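Side-chain contacts in extracellular solute-binding protein, family 3 (Methylophaga aminisulfidivorans MP, PDB 5SV6), which is of unknown function but has a periplasmic binding protein-like architecture and is probably linked to the methanol dehydrogenase system: residues A[112-115]-A[116-119]; A[138-142]-A[143-147]; A[163-166]-A[167-170]; A[176-179]-A[180-184]; A[197-200]-A[201-205]. All coordinates share one frame; numbering follows the deposited sequence.

How the interactions relate
All five contacts are local, each within one continuous stretch. Interactions 1 and 4 lie at the surface, whereas interactions 2, 3 and 5 are partly buried. Interaction 1 stands apart, its centre 27 to 33 Å from the centres of the other four, and relies on salt-bridge and turn chemistry between two strands. Interactions 2 and 3 touch through Trp143, which packs on Met165 and Leu166; one caps a helix start, the other closes a helix end. Interactions 4 and 5 meet where Leu182 lies on Leu199 and Leu200 and Tyr178 reaches Glu203, joining the helices 172-180 and 197-206. Charged pairs hold interactions 1 and 3; hydroxyls bonded to carbonyls recur in 2, 4 and 5.

Interaction 1 (A[112-115]-A[116-119]); sequences KGDP and RVAT
Arg116 grips Asp114 side-on with two nitrogens, NE bonding to Asp114 OD1 at 3.0 Å and NH2 to Asp114 OD2 at 2.7 Å. Both bonds use the syn lone pairs, and the carboxylate and guanidinium planes differ by only 8°, as suits a side-on bidentate salt bridge. The backbone of Arg116 adds a third bond, forming an Asx turn: its N reaches Asp114 OD1 at 3.0 Å through the anti lone pair, so OD1 takes two donors and the carboxylate is held against rotation. A bend at chi3 (-56°) brings the guanidinium alongside the Asp114 carboxylate; both residues belong to the type I turn Asp114-Val117. Val117 follows with CG2 lying 3.9 Å from Asp114 CB. Gly113 N donates to Thr119 OG1 at 3.0 Å, with an N-H...acceptor angle of 157°, and a water links the same OG1 to Asp114 O. Lys112 NZ adds weak bonds to Thr119 OG1 and O, but has a stronger partner in Ser120 O. The turn lies in the loop that connects strand 106-111 to strand 118-133; Arg116 and Val117 rest on helix 94-99, Ala118 meets helix 262-274, and Lys112 and Thr119 lie along strand 247-257.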
loop_
_atom_site.group_PDB
_atom_site.type_symbol
_atom_site.label_atom_id
_atom_site.label_comp_id
_atom_site.label_asym_id
_atom_site.label_seq_id
_atom_site.Cartn_x
_atom_site.Cartn_y
_atom_site.Cartn_z
ATOM N N LYS A 112 5.076 7.069 7.939
ATOM C CA LYS A 112 5.609 7.725 9.132
ATOM C C LYS A 112 5.957 9.179 8.807
ATOM O O LYS A 112 6.524 9.456 7.763
ATOM C CB LYS A 112 6.865 6.998 9.612
ATOM C CG LYS A 112 7.565 7.691 10.778
ATOM C CD LYS A 112 6.628 7.850 11.978
ATOM C CE LYS A 112 7.245 8.754 13.041
ATOM N NZ LYS A 112 6.373 8.919 14.243
ATOM N N GLY A 113 5.594 10.111 9.682
ATOM C CA GLY A 113 5.992 11.493 9.486
ATOM C C GLY A 113 5.161 12.301 8.498
ATOM O O GLY A 113 5.533 13.434 8.176
ATOM N N ASP A 114 4.075 11.709 7.991
ATOM C CA ASP A 114 3.062 12.426 7.209
ATOM C C ASP A 114 2.795 13.758 7.918
ATOM O O ASP A 114 2.438 13.770 9.093
ATOM C CB ASP A 114 1.777 11.573 7.159
ATOM C CG ASP A 114 0.672 12.172 6.287
ATOM O OD1 ASP A 114 0.439 13.398 6.328
ATOM O OD2 ASP A 114 -0.000 11.388 5.574
ATOM N N PRO A 115 2.992 14.882 7.210
ATOM C CA PRO A 115 2.936 16.225 7.807
ATOM C C PRO A 115 1.550 16.638 8.287
ATOM O O PRO A 115 1.432 17.570 9.084
ATOM C CB PRO A 115 3.378 17.141 6.655
ATOM C CG PRO A 115 4.137 16.231 5.721
ATOM C CD PRO A 115 3.412 14.927 5.797
ATOM N N ARG A 116 0.525 15.948 7.812
ATOM C CA ARG A 116 -0.853 16.357 8.025
ATOM C C ARG A 116 -1.403 15.945 9.384
ATOM O O ARG A 116 -2.456 16.427 9.808
ATOM C CB ARG A 116 -1.739 15.776 6.925
ATOM C CG ARG A 116 -1.372 16.263 5.510
ATOM C CD ARG A 116 -2.117 15.470 4.437
ATOM N NE ARG A 116 -1.869 14.035 4.559
ATOM C CZ ARG A 116 -2.614 13.095 3.990
ATOM N NH1 ARG A 116 -3.662 13.434 3.260
ATOM N NH2 ARG A 116 -2.319 11.815 4.160
ATOM N N VAL A 117 -0.693 15.043 10.049
ATOM C CA VAL A 117 -1.226 14.341 11.211
ATOM C C VAL A 117 -0.105 14.053 12.194
ATOM O O VAL A 117 1.065 14.294 11.889
ATOM C CB VAL A 117 -1.867 12.992 10.776
ATOM C CG1 VAL A 117 -3.151 13.222 9.990
ATOM C CG2 VAL A 117 -0.880 12.167 9.949
ATOM N N ALA A 118 -0.446 13.560 13.385
ATOM C CA ALA A 118 0.579 12.951 14.230
ATOM C C ALA A 118 0.660 11.464 13.888
ATOM O O ALA A 118 -0.371 10.818 13.656
ATOM C CB ALA A 118 0.264 13.155 15.718
ATOM N N THR A 119 1.871 10.917 13.842
ATOM C CA THR A 119 2.041 9.516 13.484
ATOM C C THR A 119 2.667 8.734 14.639
ATOM O O THR A 119 3.532 9.236 15.353
ATOM C CB THR A 119 2.898 9.325 12.211
ATOM O OG1 THR A 119 4.071 10.137 12.305
ATOM C CG2 THR A 119 2.116 9.723 10.967
HETATM O O HOH W 1 3.669 12.589 11.320
#

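Interaction 2 (A[138-142]-A[143-147]); sequences LDIKN and WQSPA
Ser145 and Asp139 supply the longest-spanning hydrogen bond of this contact: in the conformer described, one of two for this serine, Ser145 OG donates to Asp139 O at 2.9 Å, lying in the carbonyl plane. With OG anti to its own backbone N (chi1 165°), the hydroxyl is turned back across the loop to that carbonyl. The same hydroxyl oxygen accepts a weak bond from Ala147 N at 3.3 Å, which makes Ser145 the N-cap of the short helix 146-149. Two further bonds shape the type I turn Asn142-Ser145. Ser145 N closes it on Asn142 O at 3.1 Å, and Gln144 N donates to the side-chain oxygen Asn142 OD1 at 3.0 Å, an Asx turn, the donor tilted 30° from the amide carbonyl plane. Asn142 can make this bond because chi1 of 60° sets CG between its own N and carbonyl carbon, directing OD1 over the turn.

Apolar packing is smaller. Ile140 CG1 touches Ala147 CB at 3.7 Å and lies equally close to Ser145 OG, while its CD1 approaches the same methyl. Trp143 turns its indole from the loop into the protein, meeting Phe130 and His213 edge-to-face, with NE1 bonded to Gln249.

Asn142 has both ends of its amide engaged, since ND2 bonds to Glu236 while OD1 holds the turn, and this should fix the flip of the amide. In this conformer Ser145 OG is both donor and, through the weak capping bond, acceptor, coupling the loop backbone to the helix start, whereas the buried Asn142 N has no partner in the model.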
loop_
_atom_site.group_PDB
_atom_site.type_symbol
_atom_site.label_atom_id
_atom_site.label_comp_id
_atom_site.label_asym_id
_atom_site.label_seq_id
_atom_site.Cartn_x
_atom_site.Cartn_y
_atom_site.Cartn_z
ATOM N N LEU A 138 14.015 -14.789 -15.837
ATOM C CA LEU A 138 14.162 -13.337 -15.738
ATOM C C LEU A 138 15.089 -12.908 -14.588
ATOM O O LEU A 138 14.912 -13.336 -13.450
ATOM C CB LEU A 138 12.793 -12.680 -15.574
ATOM C CG LEU A 138 11.872 -12.782 -16.784
ATOM C CD1 LEU A 138 10.533 -12.143 -16.465
ATOM C CD2 LEU A 138 12.527 -12.104 -17.985
ATOM N N ASP A 139 16.057 -12.046 -14.890
ATOM C CA ASP A 139 16.986 -11.507 -13.888
ATOM C C ASP A 139 16.576 -10.081 -13.531
ATOM O O ASP A 139 16.989 -9.136 -14.193
ATOM C CB ASP A 139 18.422 -11.536 -14.452
ATOM C CG ASP A 139 19.448 -10.808 -13.567
ATOM O OD1 ASP A 139 19.111 -10.303 -12.468
ATOM O OD2 ASP A 139 20.626 -10.756 -13.987
ATOM N N ILE A 140 15.769 -9.910 -12.488
ATOM C CA ILE A 140 15.358 -8.558 -12.114
ATOM C C ILE A 140 15.498 -8.266 -10.626
ATOM O O ILE A 140 14.774 -8.815 -9.798
ATOM C CB ILE A 140 13.942 -8.204 -12.625
ATOM C CG1 ILE A 140 13.943 -8.163 -14.158
ATOM C CG2 ILE A 140 13.492 -6.841 -12.069
ATOM C CD1 ILE A 140 12.627 -7.813 -14.773
ATOM N N LYS A 141 16.446 -7.394 -10.302
ATOM C CA LYS A 141 16.806 -7.128 -8.919
ATOM C C LYS A 141 16.487 -5.692 -8.530
ATOM O O LYS A 141 16.216 -5.397 -7.366
ATOM C CB LYS A 141 18.300 -7.382 -8.710
ATOM C CG LYS A 141 18.700 -8.851 -8.794
ATOM C CD LYS A 141 18.493 -9.574 -7.462
ATOM C CE LYS A 141 19.369 -10.821 -7.360
ATOM N NZ LYS A 141 19.051 -11.829 -8.410
ATOM N N ASN A 142 16.532 -4.800 -9.510
ATOM C CA ASN A 142 16.350 -3.384 -9.231
ATOM C C ASN A 142 16.087 -2.610 -10.508
ATOM O O ASN A 142 16.028 -3.199 -11.587
ATOM C CB ASN A 142 17.567 -2.819 -8.475
ATOM C CG ASN A 142 18.866 -2.962 -9.250
ATOM O OD1 ASN A 142 18.915 -2.776 -10.469
ATOM N ND2 ASN A 142 19.938 -3.287 -8.534
ATOM N N TRP A 143 15.947 -1.292 -10.389
ATOM C CA TRP A 143 15.547 -0.462 -11.527
ATOM C C TRP A 143 16.608 -0.321 -12.616
ATOM O O TRP A 143 16.309 0.117 -13.732
ATOM C CB TRP A 143 15.068 0.911 -11.046
ATOM C CG TRP A 143 13.653 0.897 -10.562
ATOM C CD1 TRP A 143 13.220 1.006 -9.273
ATOM C CD2 TRP A 143 12.479 0.750 -11.368
ATOM N NE1 TRP A 143 11.849 0.951 -9.228
ATOM C CE2 TRP A 143 11.369 0.794 -10.502
ATOM C CE3 TRP A 143 12.258 0.601 -12.738
ATOM C CZ2 TRP A 143 10.051 0.693 -10.965
ATOM C CZ3 TRP A 143 10.941 0.501 -13.197
ATOM C CH2 TRP A 143 9.863 0.546 -12.312
ATOM N N GLN A 144 17.842 -0.705 -12.301
ATOM C CA GLN A 144 18.917 -0.667 -13.288
ATOM C C GLN A 144 19.095 -1.981 -14.048
ATOM O O GLN A 144 19.984 -2.090 -14.887
ATOM C CB GLN A 144 20.244 -0.227 -12.645
ATOM C CG GLN A 144 20.365 1.290 -12.518
ATOM C CD GLN A 144 21.664 1.753 -11.856
ATOM O OE1 GLN A 144 22.636 1.001 -11.758
ATOM N NE2 GLN A 144 21.681 3.007 -11.401
ATOM N N SER A 145 18.243 -2.968 -13.771
ATOM C CA SER A 145 18.317 -4.251 -14.468
ATOM C C SER A 145 18.091 -4.094 -15.962
ATOM O O SER A 145 17.076 -3.535 -16.392
ATOM C CB SER A 145 17.309 -5.251 -13.906
ATOM O OG SER A 145 17.152 -6.345 -14.795
ATOM N N PRO A 146 19.040 -4.590 -16.768
ATOM C CA PRO A 146 18.905 -4.489 -18.224
ATOM C C PRO A 146 17.656 -5.193 -18.753
ATOM O O PRO A 146 17.136 -4.785 -19.790
ATOM C CB PRO A 146 20.178 -5.172 -18.736
ATOM C CG PRO A 146 21.171 -4.971 -17.629
ATOM C CD PRO A 146 20.356 -5.122 -16.370
ATOM N N ALA A 147 17.177 -6.218 -18.045
ATOM C CA ALA A 147 15.947 -6.912 -18.434
ATOM C C ALA A 147 14.741 -5.977 -18.586
ATOM O O ALA A 147 13.926 -6.156 -19.489
ATOM C CB ALA A 147 15.629 -8.041 -17.445
#

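Interaction 3 (A[163-166]-A[167-170]); sequences EVML and REID
A Schellman motif ends helix 161-168 here, preceded by an i to i+4 salt bridge between Glu163 and Arg167. Glu163 OE2 receives Arg167 NH2 at 3.1 Å and, weakly, NE at 3.4 Å. One carboxylate oxygen therefore serves both nitrogens, met by NH2 nearly end-on and close to the guanidinium plane; the two groups' planes are 31° apart. The Arg167 chain is extended from CG to NE and runs beside Glu163, both pointing the same way, and its CG passes 3.3 Å from Glu163 O. Selenomethionine Met165 curls through chi2 and chi3, which lays its CE against Glu168 CG at 3.7 Å. The helical bonds end with Ile169 N on Met165 O at 3.0 Å. Asp170, with positive phi (63°), is the C-prime residue: its N returns to Arg167 O at 2.9 Å, while Lys171 N reaches Leu166 O. Glu163, Glu168 and Arg167 each have a further partner outside the helix: Glu163 OE1 bonds to Gly159 N, Glu168 OE2 to Arg242 N, and Arg167 makes a cation-pi contact with Tyr172. The Glu163 carboxylate is thus divided between one oxygen for the arginine and one for a loop amide, an arrangement likely to favour its ionised form.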
loop_
_atom_site.group_PDB
_atom_site.type_symbol
_atom_site.label_atom_id
_atom_site.label_comp_id
_atom_site.label_asym_id
_atom_site.label_seq_id
_atom_site.Cartn_x
_atom_site.Cartn_y
_atom_site.Cartn_z
ATOM N N GLU A 163 6.172 5.306 -10.998
ATOM C CA GLU A 163 6.059 6.239 -12.115
ATOM C C GLU A 163 7.352 7.024 -12.295
ATOM O O GLU A 163 7.860 7.146 -13.399
ATOM C CB GLU A 163 4.877 7.208 -11.928
ATOM C CG GLU A 163 4.679 8.085 -13.152
ATOM C CD GLU A 163 3.582 9.132 -13.009
ATOM O OE1 GLU A 163 2.720 9.012 -12.112
ATOM O OE2 GLU A 163 3.597 10.083 -13.813
ATOM N N VAL A 164 7.879 7.557 -11.198
ATOM C CA VAL A 164 9.141 8.290 -11.235
ATOM C C VAL A 164 10.234 7.448 -11.899
ATOM O O VAL A 164 10.953 7.929 -12.758
ATOM C CB VAL A 164 9.580 8.732 -9.813
ATOM C CG1 VAL A 164 10.841 9.593 -9.880
ATOM C CG2 VAL A 164 8.446 9.498 -9.120
HETATM N N MSE A 165 10.315 6.170 -11.541
HETATM C CA MSE A 165 11.363 5.305 -12.076
HETATM C C MSE A 165 11.119 4.862 -13.518
HETATM O O MSE A 165 12.064 4.620 -14.269
HETATM C CB MSE A 165 11.576 4.091 -11.170
HETATM C CG MSE A 165 12.058 4.439 -9.771
HETATM SE SE MSE A 165 13.572 5.700 -9.822
HETATM C CE MSE A 165 14.803 4.671 -10.952
ATOM N N LEU A 166 9.855 4.761 -13.914
ATOM C CA LEU A 166 9.541 4.411 -15.297
ATOM C C LEU A 166 9.975 5.544 -16.229
ATOM O O LEU A 166 10.484 5.309 -17.332
ATOM C CB LEU A 166 8.045 4.118 -15.452
ATOM C CG LEU A 166 7.679 2.900 -16.306
ATOM C CD1 LEU A 166 8.471 1.663 -15.893
ATOM C CD2 LEU A 166 6.170 2.619 -16.266
ATOM N N ARG A 167 9.773 6.775 -15.779
ATOM C CA ARG A 167 10.264 7.928 -16.528
ATOM C C ARG A 167 11.787 7.893 -16.576
ATOM O O ARG A 167 12.393 8.091 -17.631
ATOM C CB ARG A 167 9.802 9.224 -15.877
ATOM C CG ARG A 167 8.297 9.397 -15.827
ATOM C CD ARG A 167 7.960 10.755 -15.252
ATOM N NE ARG A 167 6.530 11.027 -15.240
ATOM C CZ ARG A 167 5.900 11.699 -16.196
ATOM N NH1 ARG A 167 6.584 12.154 -17.237
ATOM N NH2 ARG A 167 4.593 11.921 -16.107
ATOM N N GLU A 168 12.401 7.616 -15.428
ATOM C CA GLU A 168 13.854 7.534 -15.335
ATOM C C GLU A 168 14.456 6.594 -16.378
ATOM O O GLU A 168 15.459 6.932 -17.003
ATOM C CB GLU A 168 14.299 7.114 -13.927
ATOM C CG GLU A 168 15.799 6.814 -13.813
ATOM C CD GLU A 168 16.669 8.058 -13.971
ATOM O OE1 GLU A 168 16.130 9.179 -13.864
ATOM O OE2 GLU A 168 17.896 7.913 -14.189
ATOM N N ILE A 169 13.847 5.424 -16.577
ATOM C CA ILE A 169 14.360 4.477 -17.569
ATOM C C ILE A 169 13.703 4.606 -18.946
ATOM O O ILE A 169 13.841 3.716 -19.784
ATOM C CB ILE A 169 14.293 3.001 -17.106
ATOM C CG1 ILE A 169 12.844 2.522 -16.980
ATOM C CG2 ILE A 169 15.061 2.801 -15.803
ATOM C CD1 ILE A 169 12.733 1.029 -16.903
ATOM N N ASP A 170 13.004 5.719 -19.165
ATOM C CA ASP A 170 12.466 6.080 -20.481
ATOM C C ASP A 170 11.426 5.102 -21.022
ATOM O O ASP A 170 11.356 4.861 -22.227
ATOM C CB ASP A 170 13.613 6.263 -21.486
ATOM C CG ASP A 170 14.597 7.344 -21.050
ATOM O OD1 ASP A 170 14.144 8.414 -20.591
ATOM O OD2 ASP A 170 15.821 7.120 -21.140
#

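Interaction 4 (A[176-179]-A[180-184]); sequences FNYT and MSLIG
Ser181 OG donates to Tyr178 O at 2.6 Å, the donor tilted 17° from the carbonyl plane, and Ser181 N bonds to the same oxygen at 3.1 Å from above that plane. Tyr178 O is thus satisfied twice by one residue. Ser181 chi1 of 78° places OG between its own N and carbonyl carbon, which turns the hydroxyl back along the chain to reach it. Thr179 O likewise takes two donors, Leu182 N at 3.1 Å and Ile183 N at 3.2 Å, the latter nearly in line with the carbonyl. Phe176 O keeps the regular helical partner, Met180 N, at 2.9 Å, while Asn177 O accepts a weak bond from Ser181 N.

Bonds of i+3 and i+4 type are thus mixed as the chain passes from helix 172-180 into the loop leading to helix 197-206. Thr179 OG1 is also satisfied within the helix, by Asn175 O, and Tyr178 OH probably by Glu203 OE1 of the next helix.

Two rings receive aliphatic groups over a face. Met180, a selenomethionine, sets CG 3.8 Å from the Phe176 ring centroid, 24° off the normal, with SE oblique to the ring in a Met-aromatic contact. The Leu182 CD1 methyl lies 4.0 Å from the Tyr178 centroid and close to CZ, a second CH-pi contact. Met180 CE turns the other way and meets the Thr179 CG2 methyl.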
loop_
_atom_site.group_PDB
_atom_site.type_symbol
_atom_site.label_atom_id
_atom_site.label_comp_id
_atom_site.label_asym_id
_atom_site.label_seq_id
_atom_site.Cartn_x
_atom_site.Cartn_y
_atom_site.Cartn_z
ATOM N N PHE A 176 2.155 4.578 -21.149
ATOM C CA PHE A 176 1.080 5.420 -20.635
ATOM C C PHE A 176 -0.315 4.895 -20.988
ATOM O O PHE A 176 -1.168 4.760 -20.113
ATOM C CB PHE A 176 1.253 6.854 -21.143
ATOM C CG PHE A 176 0.258 7.823 -20.581
ATOM C CD1 PHE A 176 -0.912 8.116 -21.269
ATOM C CD2 PHE A 176 0.497 8.452 -19.367
ATOM C CE1 PHE A 176 -1.828 9.022 -20.752
ATOM C CE2 PHE A 176 -0.421 9.356 -18.839
ATOM C CZ PHE A 176 -1.579 9.638 -19.530
ATOM N N ASN A 177 -0.555 4.621 -22.271
ATOM C CA ASN A 177 -1.858 4.107 -22.689
ATOM C C ASN A 177 -2.233 2.809 -21.961
ATOM O O ASN A 177 -3.366 2.648 -21.517
ATOM C CB ASN A 177 -1.930 3.910 -24.209
ATOM C CG ASN A 177 -1.796 5.215 -24.974
ATOM O OD1 ASN A 177 -2.019 6.294 -24.431
ATOM N ND2 ASN A 177 -1.417 5.115 -26.241
ATOM N N TYR A 178 -1.277 1.897 -21.822
ATOM C CA TYR A 178 -1.516 0.683 -21.049
ATOM C C TYR A 178 -1.942 0.970 -19.597
ATOM O O TYR A 178 -2.933 0.428 -19.120
ATOM C CB TYR A 178 -0.283 -0.218 -21.062
ATOM C CG TYR A 178 -0.486 -1.472 -20.248
ATOM C CD1 TYR A 178 -1.517 -2.350 -20.550
ATOM C CD2 TYR A 178 0.336 -1.769 -19.171
ATOM C CE1 TYR A 178 -1.721 -3.495 -19.814
ATOM C CE2 TYR A 178 0.142 -2.928 -18.423
ATOM C CZ TYR A 178 -0.895 -3.784 -18.753
ATOM O OH TYR A 178 -1.106 -4.924 -18.021
ATOM N N THR A 179 -1.197 1.839 -18.918
ATOM C CA THR A 179 -1.480 2.206 -17.519
ATOM C C THR A 179 -2.860 2.856 -17.353
ATOM O O THR A 179 -3.598 2.573 -16.393
ATOM C CB THR A 179 -0.407 3.191 -16.997
ATOM O OG1 THR A 179 0.881 2.562 -17.044
ATOM C CG2 THR A 179 -0.705 3.614 -15.564
HETATM N N MSE A 180 -3.208 3.725 -18.297
HETATM C CA MSE A 180 -4.501 4.409 -18.282
HETATM C C MSE A 180 -5.683 3.481 -18.595
HETATM O O MSE A 180 -6.834 3.839 -18.343
HETATM C CB MSE A 180 -4.506 5.569 -19.272
HETATM C CG MSE A 180 -3.596 6.702 -18.891
HETATM SE SE MSE A 180 -3.978 7.414 -17.104
HETATM C CE MSE A 180 -2.480 6.640 -16.128
ATOM N N SER A 181 -5.403 2.318 -19.176
ATOM C CA SER A 181 -6.448 1.331 -19.455
ATOM C C SER A 181 -6.785 0.539 -18.192
ATOM O O SER A 181 -7.780 -0.192 -18.154
ATOM C CB SER A 181 -6.021 0.370 -20.570
ATOM O OG SER A 181 -5.112 -0.629 -20.104
ATOM N N LEU A 182 -5.943 0.677 -17.168
ATOM C CA LEU A 182 -6.087 -0.107 -15.935
ATOM C C LEU A 182 -6.567 0.701 -14.728
ATOM O O LEU A 182 -7.282 0.182 -13.886
ATOM C CB LEU A 182 -4.761 -0.779 -15.557
ATOM C CG LEU A 182 -4.181 -1.814 -16.517
ATOM C CD1 LEU A 182 -2.764 -2.192 -16.111
ATOM C CD2 LEU A 182 -5.072 -3.049 -16.578
ATOM N N ILE A 183 -6.135 1.953 -14.627
ATOM C CA ILE A 183 -6.361 2.729 -13.409
ATOM C C ILE A 183 -7.579 3.631 -13.584
ATOM O O ILE A 183 -7.717 4.303 -14.604
ATOM C CB ILE A 183 -5.120 3.584 -13.041
ATOM C CG1 ILE A 183 -3.861 2.706 -12.927
ATOM C CG2 ILE A 183 -5.359 4.360 -11.744
ATOM C CD1 ILE A 183 -3.958 1.586 -11.873
ATOM N N GLY A 184 -8.462 3.641 -12.593
ATOM C CA GLY A 184 -9.653 4.470 -12.661
ATOM C C GLY A 184 -9.376 5.906 -12.268
ATOM O O GLY A 184 -8.532 6.173 -11.403
#

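Interaction 5 (A[197-200]-A[201-205]); sequences PDLL and VSEVV
With chi1 near -74°, Ser202 has its OG beside the backbone N and anti to the carbonyl carbon, and this folds the hydroxyl back onto the preceding helical turn, where it donates to Asp198 O at 3.0 Å. Glu203 has a similar first torsion (-71°), which sets CG beside its backbone N and within 3.3 Å of Leu199 O; a bend at chi2 then turns the carboxylate end.

Asp198 O is gripped twice, because Ser202 N also bonds to it at 3.0 Å. The two donors come from opposite faces of the carbonyl plane, each tilted 30° from it. Around this pair the i to i+4 ladder continues: Val201 N meets Pro197 O at 3.2 Å in the carbonyl plane, and Glu203 N reaches Leu199 O at 3.0 Å, with a second, weak bond to Leu200 O.

Side chains of the two segments barely meet: Leu199 CD1 and Glu203 OE2 stand 4.2 Å apart. The Val201 CG2 methyl rests on a backbone carbonyl, 3.8 Å from Pro197 O. Glu203 OE1 probably bonds to Tyr178 OH.

Val201 packs on helix 216-224 and, with Val204, on strand 230-234, while Leu200 faces strand 211-215. The Ser202 OG to Asp198 O bond is a usual way for a serine within a helix to use its hydroxyl; the packing of the helix on a sheet fits the alpha/beta, periplasmic binding protein-like architecture.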
loop_
_atom_site.group_PDB
_atom_site.type_symbol
_atom_site.label_atom_id
_atom_site.label_comp_id
_atom_site.label_asym_id
_atom_site.label_seq_id
_atom_site.Cartn_x
_atom_site.Cartn_y
_atom_site.Cartn_z
ATOM N N PRO A 197 -5.671 -3.354 -6.650
ATOM C CA PRO A 197 -4.341 -3.882 -6.994
ATOM C C PRO A 197 -4.339 -5.337 -7.482
ATOM O O PRO A 197 -3.389 -5.754 -8.159
ATOM C CB PRO A 197 -3.569 -3.761 -5.674
ATOM C CG PRO A 197 -4.630 -3.745 -4.616
ATOM C CD PRO A 197 -5.766 -2.989 -5.226
ATOM N N ASP A 198 -5.368 -6.107 -7.129
ATOM C CA ASP A 198 -5.490 -7.476 -7.628
ATOM C C ASP A 198 -5.572 -7.529 -9.163
ATOM O O ASP A 198 -5.150 -8.497 -9.788
ATOM C CB ASP A 198 -6.709 -8.154 -7.014
ATOM C CG ASP A 198 -7.995 -7.437 -7.345
ATOM O OD1 ASP A 198 -8.122 -6.249 -6.980
ATOM O OD2 ASP A 198 -8.875 -8.059 -7.979
ATOM N N LEU A 199 -6.129 -6.483 -9.765
ATOM C CA LEU A 199 -6.117 -6.335 -11.218
ATOM C C LEU A 199 -4.684 -6.287 -11.763
ATOM O O LEU A 199 -4.353 -6.928 -12.768
ATOM C CB LEU A 199 -6.857 -5.047 -11.604
ATOM C CG LEU A 199 -6.725 -4.630 -13.070
ATOM C CD1 LEU A 199 -7.378 -5.665 -13.987
ATOM C CD2 LEU A 199 -7.290 -3.230 -13.310
ATOM N N LEU A 200 -3.827 -5.510 -11.110
ATOM C CA LEU A 200 -2.450 -5.373 -11.583
ATOM C C LEU A 200 -1.683 -6.695 -11.487
ATOM O O LEU A 200 -0.940 -7.049 -12.396
ATOM C CB LEU A 200 -1.712 -4.248 -10.842
ATOM C CG LEU A 200 -2.346 -2.856 -10.985
ATOM C CD1 LEU A 200 -1.535 -1.791 -10.263
ATOM C CD2 LEU A 200 -2.462 -2.494 -12.439
ATOM N N VAL A 201 -1.875 -7.435 -10.400
ATOM C CA VAL A 201 -1.248 -8.753 -10.295
ATOM C C VAL A 201 -1.772 -9.686 -11.393
ATOM O O VAL A 201 -1.010 -10.428 -12.026
ATOM C CB VAL A 201 -1.429 -9.364 -8.893
ATOM C CG1 VAL A 201 -0.866 -10.789 -8.854
ATOM C CG2 VAL A 201 -0.731 -8.485 -7.852
ATOM N N SER A 202 -3.076 -9.618 -11.636
ATOM C CA SER A 202 -3.716 -10.443 -12.658
ATOM C C SER A 202 -3.153 -10.210 -14.058
ATOM O O SER A 202 -3.086 -11.133 -14.867
ATOM C CB SER A 202 -5.225 -10.208 -12.653
ATOM O OG SER A 202 -5.797 -10.848 -11.528
ATOM N N GLU A 203 -2.759 -8.970 -14.337
ATOM C CA GLU A 203 -2.164 -8.612 -15.628
ATOM C C GLU A 203 -0.839 -9.340 -15.860
ATOM O O GLU A 203 -0.499 -9.686 -16.990
ATOM C CB GLU A 203 -1.937 -7.105 -15.698
ATOM C CG GLU A 203 -3.212 -6.301 -15.817
ATOM C CD GLU A 203 -3.896 -6.516 -17.149
ATOM O OE1 GLU A 203 -3.342 -6.081 -18.178
ATOM O OE2 GLU A 203 -4.979 -7.133 -17.169
ATOM N N VAL A 204 -0.090 -9.551 -14.785
ATOM C CA VAL A 204 1.152 -10.315 -14.866
ATOM C C VAL A 204 0.843 -11.793 -15.085
ATOM O O VAL A 204 1.425 -12.438 -15.954
ATOM C CB VAL A 204 2.016 -10.150 -13.606
ATOM C CG1 VAL A 204 3.314 -10.979 -13.729
ATOM C CG2 VAL A 204 2.336 -8.672 -13.362
ATOM N N VAL A 205 -0.088 -12.321 -14.300
ATOM C CA VAL A 205 -0.522 -13.708 -14.461
ATOM C C VAL A 205 -0.980 -13.988 -15.894
ATOM O O VAL A 205 -0.663 -15.040 -16.460
ATOM C CB VAL A 205 -1.646 -14.056 -13.467
ATOM C CG1 VAL A 205 -2.291 -15.390 -13.814
ATOM C CG2 VAL A 205 -1.106 -14.051 -12.047
#